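Leucyl-trna synthetase (PDB 5FOC) joins leucine to its tRNA in the malaria parasite's cytosol, and through the editing domain studied here probably hydrolyses mischarged tRNA. Local coordinates at residues 5-13 with 363-374; 168-179 with 195-203. The protein carries 2 engineered substitutions. All coordinates share one frame; numbering follows the deposited sequence. Where two conformers were deposited one is given.

Contact 1 of 2, residues 5-13 with 363-374; sequences SQEYTLIKI and IIRNLDGFLYSE. Engineered in segment 5-13: Ser5 (natural residue Cys).
Lys12, Leu10 and Tyr372 bury the largest areas where strand 7-13 pairs with 369-373. Lys12 runs out straight across the turn that follows helix 352-365. Its NZ donates to Leu367 O at 2.7 Å, coming from above the carbonyl plane, and a salt bridge to Asp154 holds the same ammonium from outside. The backbone of Lys12 grips this turn too, its N donating to Asp368 O at 2.9 Å in an almost straight bond, so that one residue ties down two successive carbonyls. On the way, Lys12 CE passes 3.6 Å from Phe370 CZ.

Leu10 lies on the same face as Tyr8, Phe370 and Tyr372. Its CG meets Tyr372 CB at 3.7 Å, while CD1 lies obliquely to the ring, nearest CB and CD2 of Tyr372. With CG anti to the backbone N (chi1 172°), the Tyr372 side chain runs beside that of Tyr8, pointing the same way, and Tyr8 CD1 sits at the ring's edge, 3.9 Å from Tyr372 CD1. Tyr372 OH donates to Glu374 OE1 at 2.7 Å, which ties the ring to the chain's last residue; Leu193 of helix 190-195 packs on both Leu10 and Tyr372.

Tyr8 with Tyr372 and Leu10 with Phe370 are the hydrogen-bonded pairs of an antiparallel ladder that joins the two ends of the editing domain within its large mixed sheet.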
loop_
_atom_site.group_PDB
_atom_site.type_symbol
_atom_site.label_atom_id
_atom_site.label_comp_id
_atom_site.label_asym_id
_atom_site.label_seq_id
_atom_site.Cartn_x
_atom_site.Cartn_y
_atom_site.Cartn_z
ATOM N N SER A 5 -8.234 -13.609 14.660
ATOM C CA SER A 5 -7.390 -13.524 13.408
ATOM C C SER A 5 -8.073 -12.849 12.204
ATOM O O SER A 5 -8.810 -13.467 11.436
ATOM C CB SER A 5 -6.881 -14.908 12.985
ATOM O OG SER A 5 -6.141 -14.813 11.772
ATOM N N GLN A 6 -7.785 -11.573 12.035
ATOM C CA GLN A 6 -8.395 -10.748 10.995
ATOM C C GLN A 6 -7.771 -11.068 9.588
ATOM O O GLN A 6 -6.564 -11.177 9.482
ATOM C CB GLN A 6 -8.158 -9.287 11.389
ATOM C CG GLN A 6 -8.767 -8.229 10.499
ATOM C CD GLN A 6 -10.265 -8.369 10.365
ATOM O OE1 GLN A 6 -11.017 -7.874 11.203
ATOM N NE2 GLN A 6 -10.709 -9.053 9.303
ATOM N N GLU A 7 -8.609 -11.312 8.574
ATOM C CA GLU A 7 -8.145 -11.574 7.228
ATOM C C GLU A 7 -8.124 -10.203 6.506
ATOM O O GLU A 7 -9.066 -9.422 6.615
ATOM C CB GLU A 7 -9.046 -12.567 6.503
ATOM C CG GLU A 7 -8.626 -12.804 5.067
ATOM C CD GLU A 7 -9.336 -13.957 4.406
ATOM O OE1 GLU A 7 -8.946 -15.110 4.670
ATOM O OE2 GLU A 7 -10.292 -13.717 3.608
ATOM N N TYR A 8 -7.009 -9.918 5.848
ATOM C CA TYR A 8 -6.837 -8.700 5.039
ATOM C C TYR A 8 -6.714 -9.131 3.597
ATOM O O TYR A 8 -6.259 -10.253 3.310
ATOM C CB TYR A 8 -5.571 -7.951 5.457
ATOM C CG TYR A 8 -5.590 -7.446 6.878
ATOM C CD1 TYR A 8 -5.254 -8.315 7.948
ATOM C CD2 TYR A 8 -6.075 -6.199 7.197
ATOM C CE1 TYR A 8 -5.302 -7.858 9.252
ATOM C CE2 TYR A 8 -6.113 -5.719 8.490
ATOM C CZ TYR A 8 -5.760 -6.597 9.529
ATOM O OH TYR A 8 -5.806 -6.089 10.782
ATOM N N THR A 9 -7.030 -8.205 2.671
ATOM C CA THR A 9 -6.740 -8.420 1.265
ATOM C C THR A 9 -5.577 -7.478 0.954
ATOM O O THR A 9 -5.633 -6.324 1.299
ATOM C CB THR A 9 -7.926 -8.121 0.350
ATOM O OG1 THR A 9 -9.042 -8.905 0.728
ATOM C CG2 THR A 9 -7.571 -8.466 -1.093
ATOM N N LEU A 10 -4.484 -8.059 0.535
ATOM C CA LEU A 10 -3.344 -7.279 0.030
ATOM C C LEU A 10 -3.495 -7.079 -1.470
ATOM O O LEU A 10 -3.752 -8.008 -2.216
ATOM C CB LEU A 10 -2.008 -7.963 0.336
ATOM C CG LEU A 10 -1.776 -8.427 1.776
ATOM C CD1 LEU A 10 -0.366 -8.967 1.907
ATOM C CD2 LEU A 10 -2.079 -7.330 2.770
ATOM N N ILE A 11 -3.355 -5.823 -1.884
ATOM C CA ILE A 11 -3.452 -5.439 -3.297
ATOM C C ILE A 11 -2.055 -5.051 -3.746
ATOM O O ILE A 11 -1.347 -4.355 -3.038
ATOM C CB ILE A 11 -4.465 -4.293 -3.459
ATOM C CG1 ILE A 11 -5.879 -4.786 -3.019
ATOM C CG2 ILE A 11 -4.516 -3.782 -4.899
ATOM C CD1 ILE A 11 -6.953 -3.731 -3.011
ATOM N N LYS A 12 -1.699 -5.540 -4.953
ATOM C CA LYS A 12 -0.417 -5.172 -5.581
ATOM C C LYS A 12 -0.481 -3.745 -6.085
ATOM O O LYS A 12 -1.276 -3.449 -6.936
ATOM C CB LYS A 12 -0.072 -6.122 -6.691
ATOM C CG LYS A 12 0.328 -7.502 -6.187
ATOM C CD LYS A 12 0.429 -8.503 -7.289
ATOM C CE LYS A 12 0.813 -9.896 -6.859
ATOM N NZ LYS A 12 0.770 -10.778 -8.033
ATOM N N ILE A 13 0.290 -2.891 -5.457
ATOM C CA ILE A 13 0.329 -1.481 -5.807
ATOM C C ILE A 13 1.679 -1.250 -6.523
ATOM O O ILE A 13 2.712 -1.130 -5.915
ATOM C CB ILE A 13 0.136 -0.554 -4.573
ATOM C CG1 ILE A 13 -1.254 -0.738 -3.964
ATOM C CG2 ILE A 13 0.309 0.906 -4.941
ATOM C CD1 ILE A 13 -1.469 0.032 -2.675
ATOM N N ILE A 363 -9.715 -10.752 -7.068
ATOM C CA ILE A 363 -8.378 -10.183 -6.865
ATOM C C ILE A 363 -7.330 -11.280 -6.778
ATOM O O ILE A 363 -6.283 -11.182 -7.441
ATOM C CB ILE A 363 -8.322 -9.283 -5.630
ATOM C CG1 ILE A 363 -9.134 -8.016 -5.903
ATOM C CG2 ILE A 363 -6.872 -9.009 -5.189
ATOM C CD1 ILE A 363 -9.352 -7.115 -4.713
ATOM N N ILE A 364 -7.615 -12.330 -5.996
ATOM C CA ILE A 364 -6.691 -13.454 -5.832
ATOM C C ILE A 364 -6.537 -14.231 -7.142
ATOM O O ILE A 364 -5.410 -14.508 -7.581
ATOM C CB ILE A 364 -7.111 -14.364 -4.652
ATOM C CG1 ILE A 364 -6.584 -13.807 -3.329
ATOM C CG2 ILE A 364 -6.543 -15.780 -4.799
ATOM C CD1 ILE A 364 -6.810 -12.339 -3.046
ATOM N N ARG A 365 -7.661 -14.518 -7.793
ATOM C CA ARG A 365 -7.661 -15.315 -9.014
ATOM C C ARG A 365 -6.885 -14.627 -10.145
ATOM O O ARG A 365 -6.187 -15.290 -10.875
ATOM C CB ARG A 365 -9.097 -15.622 -9.468
ATOM C CG ARG A 365 -9.171 -16.659 -10.573
ATOM C CD ARG A 365 -10.590 -16.858 -11.082
ATOM N NE ARG A 365 -11.121 -15.619 -11.664
ATOM C CZ ARG A 365 -12.044 -14.816 -11.115
ATOM N NH1 ARG A 365 -12.619 -15.084 -9.934
ATOM N NH2 ARG A 365 -12.408 -13.715 -11.775
ATOM N N ASN A 366 -6.997 -13.298 -10.229
ATOM C CA ASN A 366 -6.304 -12.482 -11.245
ATOM C C ASN A 366 -4.859 -12.176 -10.886
ATOM O O ASN A 366 -4.196 -11.471 -11.630
ATOM C CB ASN A 366 -7.056 -11.154 -11.473
ATOM C CG ASN A 366 -8.402 -11.332 -12.167
ATOM O OD1 ASN A 366 -8.653 -12.333 -12.816
ATOM N ND2 ASN A 366 -9.261 -10.319 -12.061
ATOM N N LEU A 367 -4.370 -12.674 -9.749
ATOM C CA LEU A 367 -3.028 -12.385 -9.264
ATOM C C LEU A 367 -2.787 -10.889 -9.039
ATOM O O LEU A 367 -1.674 -10.407 -9.191
ATOM C CB LEU A 367 -1.980 -12.972 -10.226
ATOM C CG LEU A 367 -2.127 -14.450 -10.545
ATOM C CD1 LEU A 367 -0.920 -14.927 -11.326
ATOM C CD2 LEU A 367 -2.277 -15.309 -9.300
ATOM N N ASP A 368 -3.832 -10.171 -8.639
ATOM C CA ASP A 368 -3.747 -8.750 -8.289
ATOM C C ASP A 368 -3.526 -8.489 -6.811
ATOM O O ASP A 368 -3.395 -7.339 -6.385
ATOM C CB ASP A 368 -4.975 -8.015 -8.789
ATOM C CG ASP A 368 -4.960 -7.827 -10.306
ATOM O OD1 ASP A 368 -3.866 -7.747 -10.877
ATOM O OD2 ASP A 368 -6.032 -7.806 -10.911
ATOM N N GLY A 369 -3.461 -9.575 -6.043
ATOM C CA GLY A 369 -3.265 -9.512 -4.621
ATOM C C GLY A 369 -3.348 -10.873 -3.930
ATOM O O GLY A 369 -3.334 -11.903 -4.577
ATOM N N PHE A 370 -3.381 -10.822 -2.591
ATOM C CA PHE A 370 -3.238 -11.992 -1.728
ATOM C C PHE A 370 -4.173 -11.852 -0.545
ATOM O O PHE A 370 -4.504 -10.755 -0.121
ATOM C CB PHE A 370 -1.834 -12.083 -1.155
ATOM C CG PHE A 370 -0.738 -12.100 -2.183
ATOM C CD1 PHE A 370 -0.464 -13.249 -2.933
ATOM C CD2 PHE A 370 0.029 -10.977 -2.392
ATOM C CE1 PHE A 370 0.574 -13.278 -3.853
ATOM C CE2 PHE A 370 1.056 -11.004 -3.325
ATOM C CZ PHE A 370 1.318 -12.144 -4.068
ATOM N N LEU A 371 -4.568 -13.012 -0.017
ATOM C CA LEU A 371 -5.180 -13.042 1.311
ATOM C C LEU A 371 -4.065 -13.120 2.337
ATOM O O LEU A 371 -3.069 -13.778 2.088
ATOM C CB LEU A 371 -6.138 -14.213 1.443
ATOM C CG LEU A 371 -7.330 -14.224 0.469
ATOM C CD1 LEU A 371 -8.306 -15.380 0.709
ATOM C CD2 LEU A 371 -8.095 -12.895 0.449
ATOM N N TYR A 372 -4.241 -12.410 3.453
ATOM C CA TYR A 372 -3.251 -12.289 4.526
ATOM C C TYR A 372 -3.935 -12.250 5.899
ATOM O O TYR A 372 -4.926 -11.505 6.091
ATOM C CB TYR A 372 -2.489 -10.971 4.359
ATOM C CG TYR A 372 -1.539 -10.565 5.462
ATOM C CD1 TYR A 372 -1.984 -9.830 6.559
ATOM C CD2 TYR A 372 -0.196 -10.890 5.415
ATOM C CE1 TYR A 372 -1.119 -9.469 7.601
ATOM C CE2 TYR A 372 0.689 -10.477 6.405
ATOM C CZ TYR A 372 0.207 -9.805 7.533
ATOM O OH TYR A 372 1.033 -9.412 8.572
ATOM N N SER A 373 -3.359 -13.022 6.845
ATOM C CA SER A 373 -3.764 -13.088 8.249
ATOM C C SER A 373 -2.567 -12.898 9.162
ATOM O O SER A 373 -1.453 -13.256 8.806
ATOM C CB SER A 373 -4.378 -14.468 8.594
ATOM O OG SER A 373 -5.577 -14.657 7.864
ATOM N N GLU A 374 -2.808 -12.419 10.385
ATOM C CA GLU A 374 -1.716 -12.348 11.377
ATOM C C GLU A 374 -2.187 -12.563 12.782
ATOM O O GLU A 374 -3.377 -12.502 13.004
ATOM C CB GLU A 374 -0.997 -11.018 11.295
ATOM C CG GLU A 374 -1.918 -9.834 11.514
ATOM C CD GLU A 374 -1.275 -8.463 11.181
ATOM O OE1 GLU A 374 -0.082 -8.413 10.799
ATOM O OE2 GLU A 374 -1.967 -7.442 11.403
ATOM O OXT GLU A 374 -1.376 -12.777 13.688
HETATM O O HOH W 1 -5.414 -9.837 13.625
HETATM O O HOH W 2 -5.165 -11.094 11.440
HETATM O O HOH W 3 -4.308 -7.341 12.622
HETATM O O HOH W 4 -1.163 -12.760 -6.364
#

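Contact 2 of 2, residues 168-179 with 195-203; sequences NIMTKEEIINSC and YQGIIPLLK
Pro200 packs its ring against Ile175, Cys179 and Met170 beside a small two-stranded parallel sheet, 169-170 with 201-202, whose first strand leads straight into helix 172-178. The ring is met by different groups at different atoms. Ile175, from the helix, crosses it at a slant and places CG1 3.7 Å from Pro200 CG; Cys179 SG, just past the helix end, approaches that same CG at 3.8 Å. Met170 comes from the strand instead, its chain bending at the last torsion (chi3 56°), and rests SD beside Pro200 CB.

Nearer the helix start, Leu202 packs against Lys172 and Ile175. Leu202 turns CG away from its own backbone N (chi1 172°), and this torsion together with chi2 of 71° brings CD1 in against the first turn, 3.7 Å from Lys172 N; the side chain crosses that of Ile175 at about a right angle. The far end of Lys172 leads off to a salt bridge with Glu102.

On the other side of the strands, Lys203 lies extended across Ile169 at roughly a right angle, with CB 3.6 Å from Ile169 CG2. Farther out, its CE touches Thr171 CG2. The strands themselves are joined by Leu201 N to Asn168 O, Met170 N to Leu201 O and Lys203 N to Met170 O, the last donor standing well above the carbonyl plane.

Where strand turns into helix, Thr171 is the N-cap and forms a capping box with Glu174: Glu174 N donates to Thr171 OG1, and Thr171 N returns a bond to Glu174 OE1 at 3.0 Å. Glu174 OE1 also accepts from a water 2.7 Å away, which donates to Ile169 O as well.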
loop_
_atom_site.group_PDB
_atom_site.type_symbol
_atom_site.label_atom_id
_atom_site.label_comp_id
_atom_site.label_asym_id
_atom_site.label_seq_id
_atom_site.Cartn_x
_atom_site.Cartn_y
_atom_site.Cartn_z
ATOM N N ASN A 168 9.635 -22.504 1.859
ATOM C CA ASN A 168 10.405 -21.707 0.926
ATOM C C ASN A 168 11.656 -21.157 1.594
ATOM O O ASN A 168 11.811 -19.948 1.708
ATOM C CB ASN A 168 9.540 -20.561 0.374
ATOM C CG ASN A 168 8.336 -21.061 -0.409
ATOM O OD1 ASN A 168 8.495 -21.724 -1.453
ATOM N ND2 ASN A 168 7.132 -20.729 0.065
ATOM N N ILE A 169 12.523 -22.054 2.074
ATOM C CA ILE A 169 13.837 -21.677 2.596
ATOM C C ILE A 169 14.891 -21.729 1.458
ATOM O O ILE A 169 15.227 -22.789 0.971
ATOM C CB ILE A 169 14.232 -22.560 3.783
ATOM C CG1 ILE A 169 13.197 -22.378 4.893
ATOM C CG2 ILE A 169 15.622 -22.178 4.280
ATOM C CD1 ILE A 169 13.182 -23.456 5.966
ATOM N N MET A 170 15.405 -20.571 1.043
ATOM C CA MET A 170 16.145 -20.460 -0.197
ATOM C C MET A 170 17.430 -19.702 0.028
ATOM O O MET A 170 17.506 -18.863 0.893
ATOM C CB MET A 170 15.232 -19.776 -1.218
ATOM C CG MET A 170 14.084 -20.682 -1.627
ATOM S SD MET A 170 12.709 -19.895 -2.467
ATOM C CE MET A 170 13.629 -19.191 -3.766
ATOM N N THR A 171 18.450 -19.986 -0.785
ATOM C CA THR A 171 19.668 -19.205 -0.763
ATOM C C THR A 171 19.392 -17.849 -1.456
ATOM O O THR A 171 18.406 -17.646 -2.190
ATOM C CB THR A 171 20.819 -19.908 -1.512
ATOM O OG1 THR A 171 20.494 -20.009 -2.909
ATOM C CG2 THR A 171 21.065 -21.286 -0.936
ATOM N N LYS A 172 20.314 -16.936 -1.241
ATOM C CA LYS A 172 20.240 -15.618 -1.818
ATOM C C LYS A 172 20.093 -15.698 -3.352
ATOM O O LYS A 172 19.222 -15.047 -3.953
ATOM C CB LYS A 172 21.479 -14.822 -1.419
ATOM C CG LYS A 172 21.204 -13.388 -1.076
ATOM C CD LYS A 172 22.436 -12.681 -0.502
ATOM C CE LYS A 172 22.527 -12.804 1.014
ATOM N NZ LYS A 172 23.725 -12.127 1.567
ATOM N N GLU A 173 20.909 -16.559 -3.947
ATOM C CA GLU A 173 20.907 -16.771 -5.376
ATOM C C GLU A 173 19.560 -17.324 -5.823
ATOM O O GLU A 173 18.979 -16.808 -6.797
ATOM C CB GLU A 173 22.050 -17.689 -5.763
ATOM C CG GLU A 173 22.287 -17.807 -7.245
ATOM C CD GLU A 173 23.693 -18.294 -7.528
ATOM O OE1 GLU A 173 24.657 -17.609 -7.101
ATOM O OE2 GLU A 173 23.833 -19.369 -8.146
ATOM N N GLU A 174 19.047 -18.340 -5.090
ATOM C CA GLU A 174 17.747 -18.916 -5.397
ATOM C C GLU A 174 16.633 -17.869 -5.336
ATOM O O GLU A 174 15.768 -17.871 -6.182
ATOM C CB GLU A 174 17.429 -20.114 -4.496
ATOM C CG GLU A 174 18.248 -21.338 -4.857
ATOM C CD GLU A 174 18.146 -22.444 -3.832
ATOM O OE1 GLU A 174 17.645 -22.207 -2.677
ATOM O OE2 GLU A 174 18.588 -23.565 -4.198
ATOM N N ILE A 175 16.662 -16.983 -4.354
ATOM C CA ILE A 175 15.641 -15.913 -4.220
ATOM C C ILE A 175 15.687 -14.949 -5.415
ATOM O O ILE A 175 14.650 -14.640 -6.026
ATOM C CB ILE A 175 15.796 -15.107 -2.906
ATOM C CG1 ILE A 175 15.531 -16.069 -1.729
ATOM C CG2 ILE A 175 14.833 -13.924 -2.805
ATOM C CD1 ILE A 175 15.898 -15.525 -0.362
ATOM N N ILE A 176 16.900 -14.587 -5.782
ATOM C CA ILE A 176 17.079 -13.696 -6.917
ATOM C C ILE A 176 16.571 -14.367 -8.195
ATOM O O ILE A 176 15.975 -13.695 -9.070
ATOM C CB ILE A 176 18.557 -13.255 -7.002
ATOM C CG1 ILE A 176 18.937 -12.345 -5.820
ATOM C CG2 ILE A 176 18.790 -12.426 -8.244
ATOM C CD1 ILE A 176 20.438 -12.117 -5.643
ATOM N N ASN A 177 16.844 -15.666 -8.350
ATOM C CA ASN A 177 16.414 -16.411 -9.531
ATOM C C ASN A 177 14.955 -16.839 -9.585
ATOM O O ASN A 177 14.472 -17.280 -10.653
ATOM C CB ASN A 177 17.313 -17.627 -9.716
ATOM C CG ASN A 177 18.762 -17.233 -9.983
ATOM O OD1 ASN A 177 19.013 -16.159 -10.469
ATOM N ND2 ASN A 177 19.709 -18.104 -9.638
ATOM N N SER A 178 14.248 -16.742 -8.450
ATOM C CA SER A 178 12.912 -17.291 -8.388
ATOM C C SER A 178 11.786 -16.298 -8.077
ATOM O O SER A 178 10.617 -16.587 -8.354
ATOM C CB SER A 178 12.885 -18.392 -7.362
ATOM O OG SER A 178 13.884 -19.362 -7.579
ATOM N N CYS A 179 12.127 -15.148 -7.510
ATOM C CA CYS A 179 11.153 -14.201 -6.975
ATOM C C CYS A 179 11.095 -12.957 -7.875
ATOM O O CYS A 179 12.069 -12.151 -7.915
ATOM C CB CYS A 179 11.561 -13.803 -5.569
ATOM S SG CYS A 179 11.493 -15.176 -4.418
ATOM N N TYR A 195 4.944 -17.024 6.028
ATOM C CA TYR A 195 4.090 -18.147 6.430
ATOM C C TYR A 195 3.037 -18.367 5.330
ATOM O O TYR A 195 2.747 -19.489 4.967
ATOM C CB TYR A 195 3.414 -17.933 7.810
ATOM C CG TYR A 195 2.525 -19.102 8.223
ATOM C CD1 TYR A 195 3.070 -20.349 8.470
ATOM C CD2 TYR A 195 1.112 -18.976 8.251
ATOM C CE1 TYR A 195 2.258 -21.431 8.810
ATOM C CE2 TYR A 195 0.289 -20.048 8.603
ATOM C CZ TYR A 195 0.866 -21.269 8.874
ATOM O OH TYR A 195 0.055 -22.314 9.200
ATOM N N GLN A 196 2.543 -17.281 4.741
ATOM C CA GLN A 196 1.543 -17.269 3.644
ATOM C C GLN A 196 2.123 -17.703 2.301
ATOM O O GLN A 196 1.387 -17.786 1.308
ATOM C CB GLN A 196 0.932 -15.849 3.415
ATOM C CG GLN A 196 -0.245 -15.431 4.293
ATOM C CD GLN A 196 -1.391 -16.438 4.311
ATOM O OE1 GLN A 196 -2.054 -16.679 3.295
ATOM N NE2 GLN A 196 -1.646 -17.012 5.485
ATOM N N GLY A 197 3.428 -17.929 2.220
ATOM C CA GLY A 197 4.068 -18.255 0.923
ATOM C C GLY A 197 4.245 -17.128 -0.063
ATOM O O GLY A 197 4.444 -17.384 -1.258
ATOM N N ILE A 198 4.173 -15.894 0.424
ATOM C CA ILE A 198 4.311 -14.700 -0.428
ATOM C C ILE A 198 5.774 -14.307 -0.563
ATOM O O ILE A 198 6.166 -13.809 -1.615
ATOM C CB ILE A 198 3.463 -13.529 0.116
ATOM C CG1 ILE A 198 1.990 -13.984 0.180
ATOM C CG2 ILE A 198 3.654 -12.257 -0.750
ATOM C CD1 ILE A 198 1.044 -13.070 0.927
ATOM N N ILE A 199 6.576 -14.467 0.477
ATOM C CA ILE A 199 8.022 -14.254 0.387
ATOM C C ILE A 199 8.740 -15.473 0.936
ATOM O O ILE A 199 8.123 -16.200 1.738
ATOM C CB ILE A 199 8.470 -12.978 1.122
ATOM C CG1 ILE A 199 8.401 -13.133 2.659
ATOM C CG2 ILE A 199 7.644 -11.765 0.666
ATOM C CD1 ILE A 199 8.957 -11.945 3.416
ATOM N N PRO A 200 9.988 -15.713 0.560
ATOM C CA PRO A 200 10.789 -16.783 1.091
ATOM C C PRO A 200 11.537 -16.368 2.334
ATOM O O PRO A 200 11.623 -15.184 2.654
ATOM C CB PRO A 200 11.777 -17.064 -0.010
ATOM C CG PRO A 200 11.966 -15.736 -0.640
ATOM C CD PRO A 200 10.662 -15.036 -0.583
ATOM N N LEU A 201 12.026 -17.385 3.035
ATOM C CA LEU A 201 13.027 -17.240 4.113
ATOM C C LEU A 201 14.403 -17.529 3.521
ATOM O O LEU A 201 14.524 -18.324 2.616
ATOM C CB LEU A 201 12.725 -18.189 5.272
ATOM C CG LEU A 201 11.493 -17.974 6.133
ATOM C CD1 LEU A 201 11.353 -19.098 7.162
ATOM C CD2 LEU A 201 11.617 -16.591 6.776
ATOM N N LEU A 202 15.422 -16.855 4.036
ATOM C CA LEU A 202 16.785 -16.942 3.577
ATOM C C LEU A 202 17.543 -17.979 4.405
ATOM O O LEU A 202 17.362 -18.067 5.610
ATOM C CB LEU A 202 17.444 -15.563 3.695
ATOM C CG LEU A 202 18.928 -15.377 3.445
ATOM C CD1 LEU A 202 19.279 -15.520 1.984
ATOM C CD2 LEU A 202 19.400 -14.041 4.016
ATOM N N LYS A 203 18.366 -18.810 3.769
ATOM C CA LYS A 203 19.322 -19.683 4.521
ATOM C C LYS A 203 20.756 -19.303 4.174
ATOM O O LYS A 203 20.978 -18.642 3.130
ATOM C CB LYS A 203 19.072 -21.158 4.238
ATOM C CG LYS A 203 19.342 -21.618 2.815
ATOM C CD LYS A 203 19.173 -23.131 2.719
ATOM C CE LYS A 203 19.013 -23.565 1.273
ATOM N NZ LYS A 203 19.009 -25.045 1.103
HETATM O O HOH W 5 7.501 -18.853 2.161
HETATM O O HOH W 6 16.791 -24.143 -0.962
HETATM O O HOH W 7 22.519 -17.520 0.602
#

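Overall arrangement
The centres of the two contacts lie about 19 Å apart in one editing domain. Contact 1 brings together the first and last strands of the chain within the large mixed sheet, about 11 Å from the chain's centre; contact 2, about 22 Å from it, is a local pairing of segments only 16 residues apart, both falling between the two halves of contact 1. Strand 181-185 lies between the segments of contact 2, and helix 190-195 runs into the start of the second; that helix packs on both contacts through Leu193. The two contacts also touch directly, Phe370 CB lying 3.7 Å from Ile198 CD1. The small parallel sheet thus lies at the periphery, beside the large sheet in which the chain's first and last strands pair.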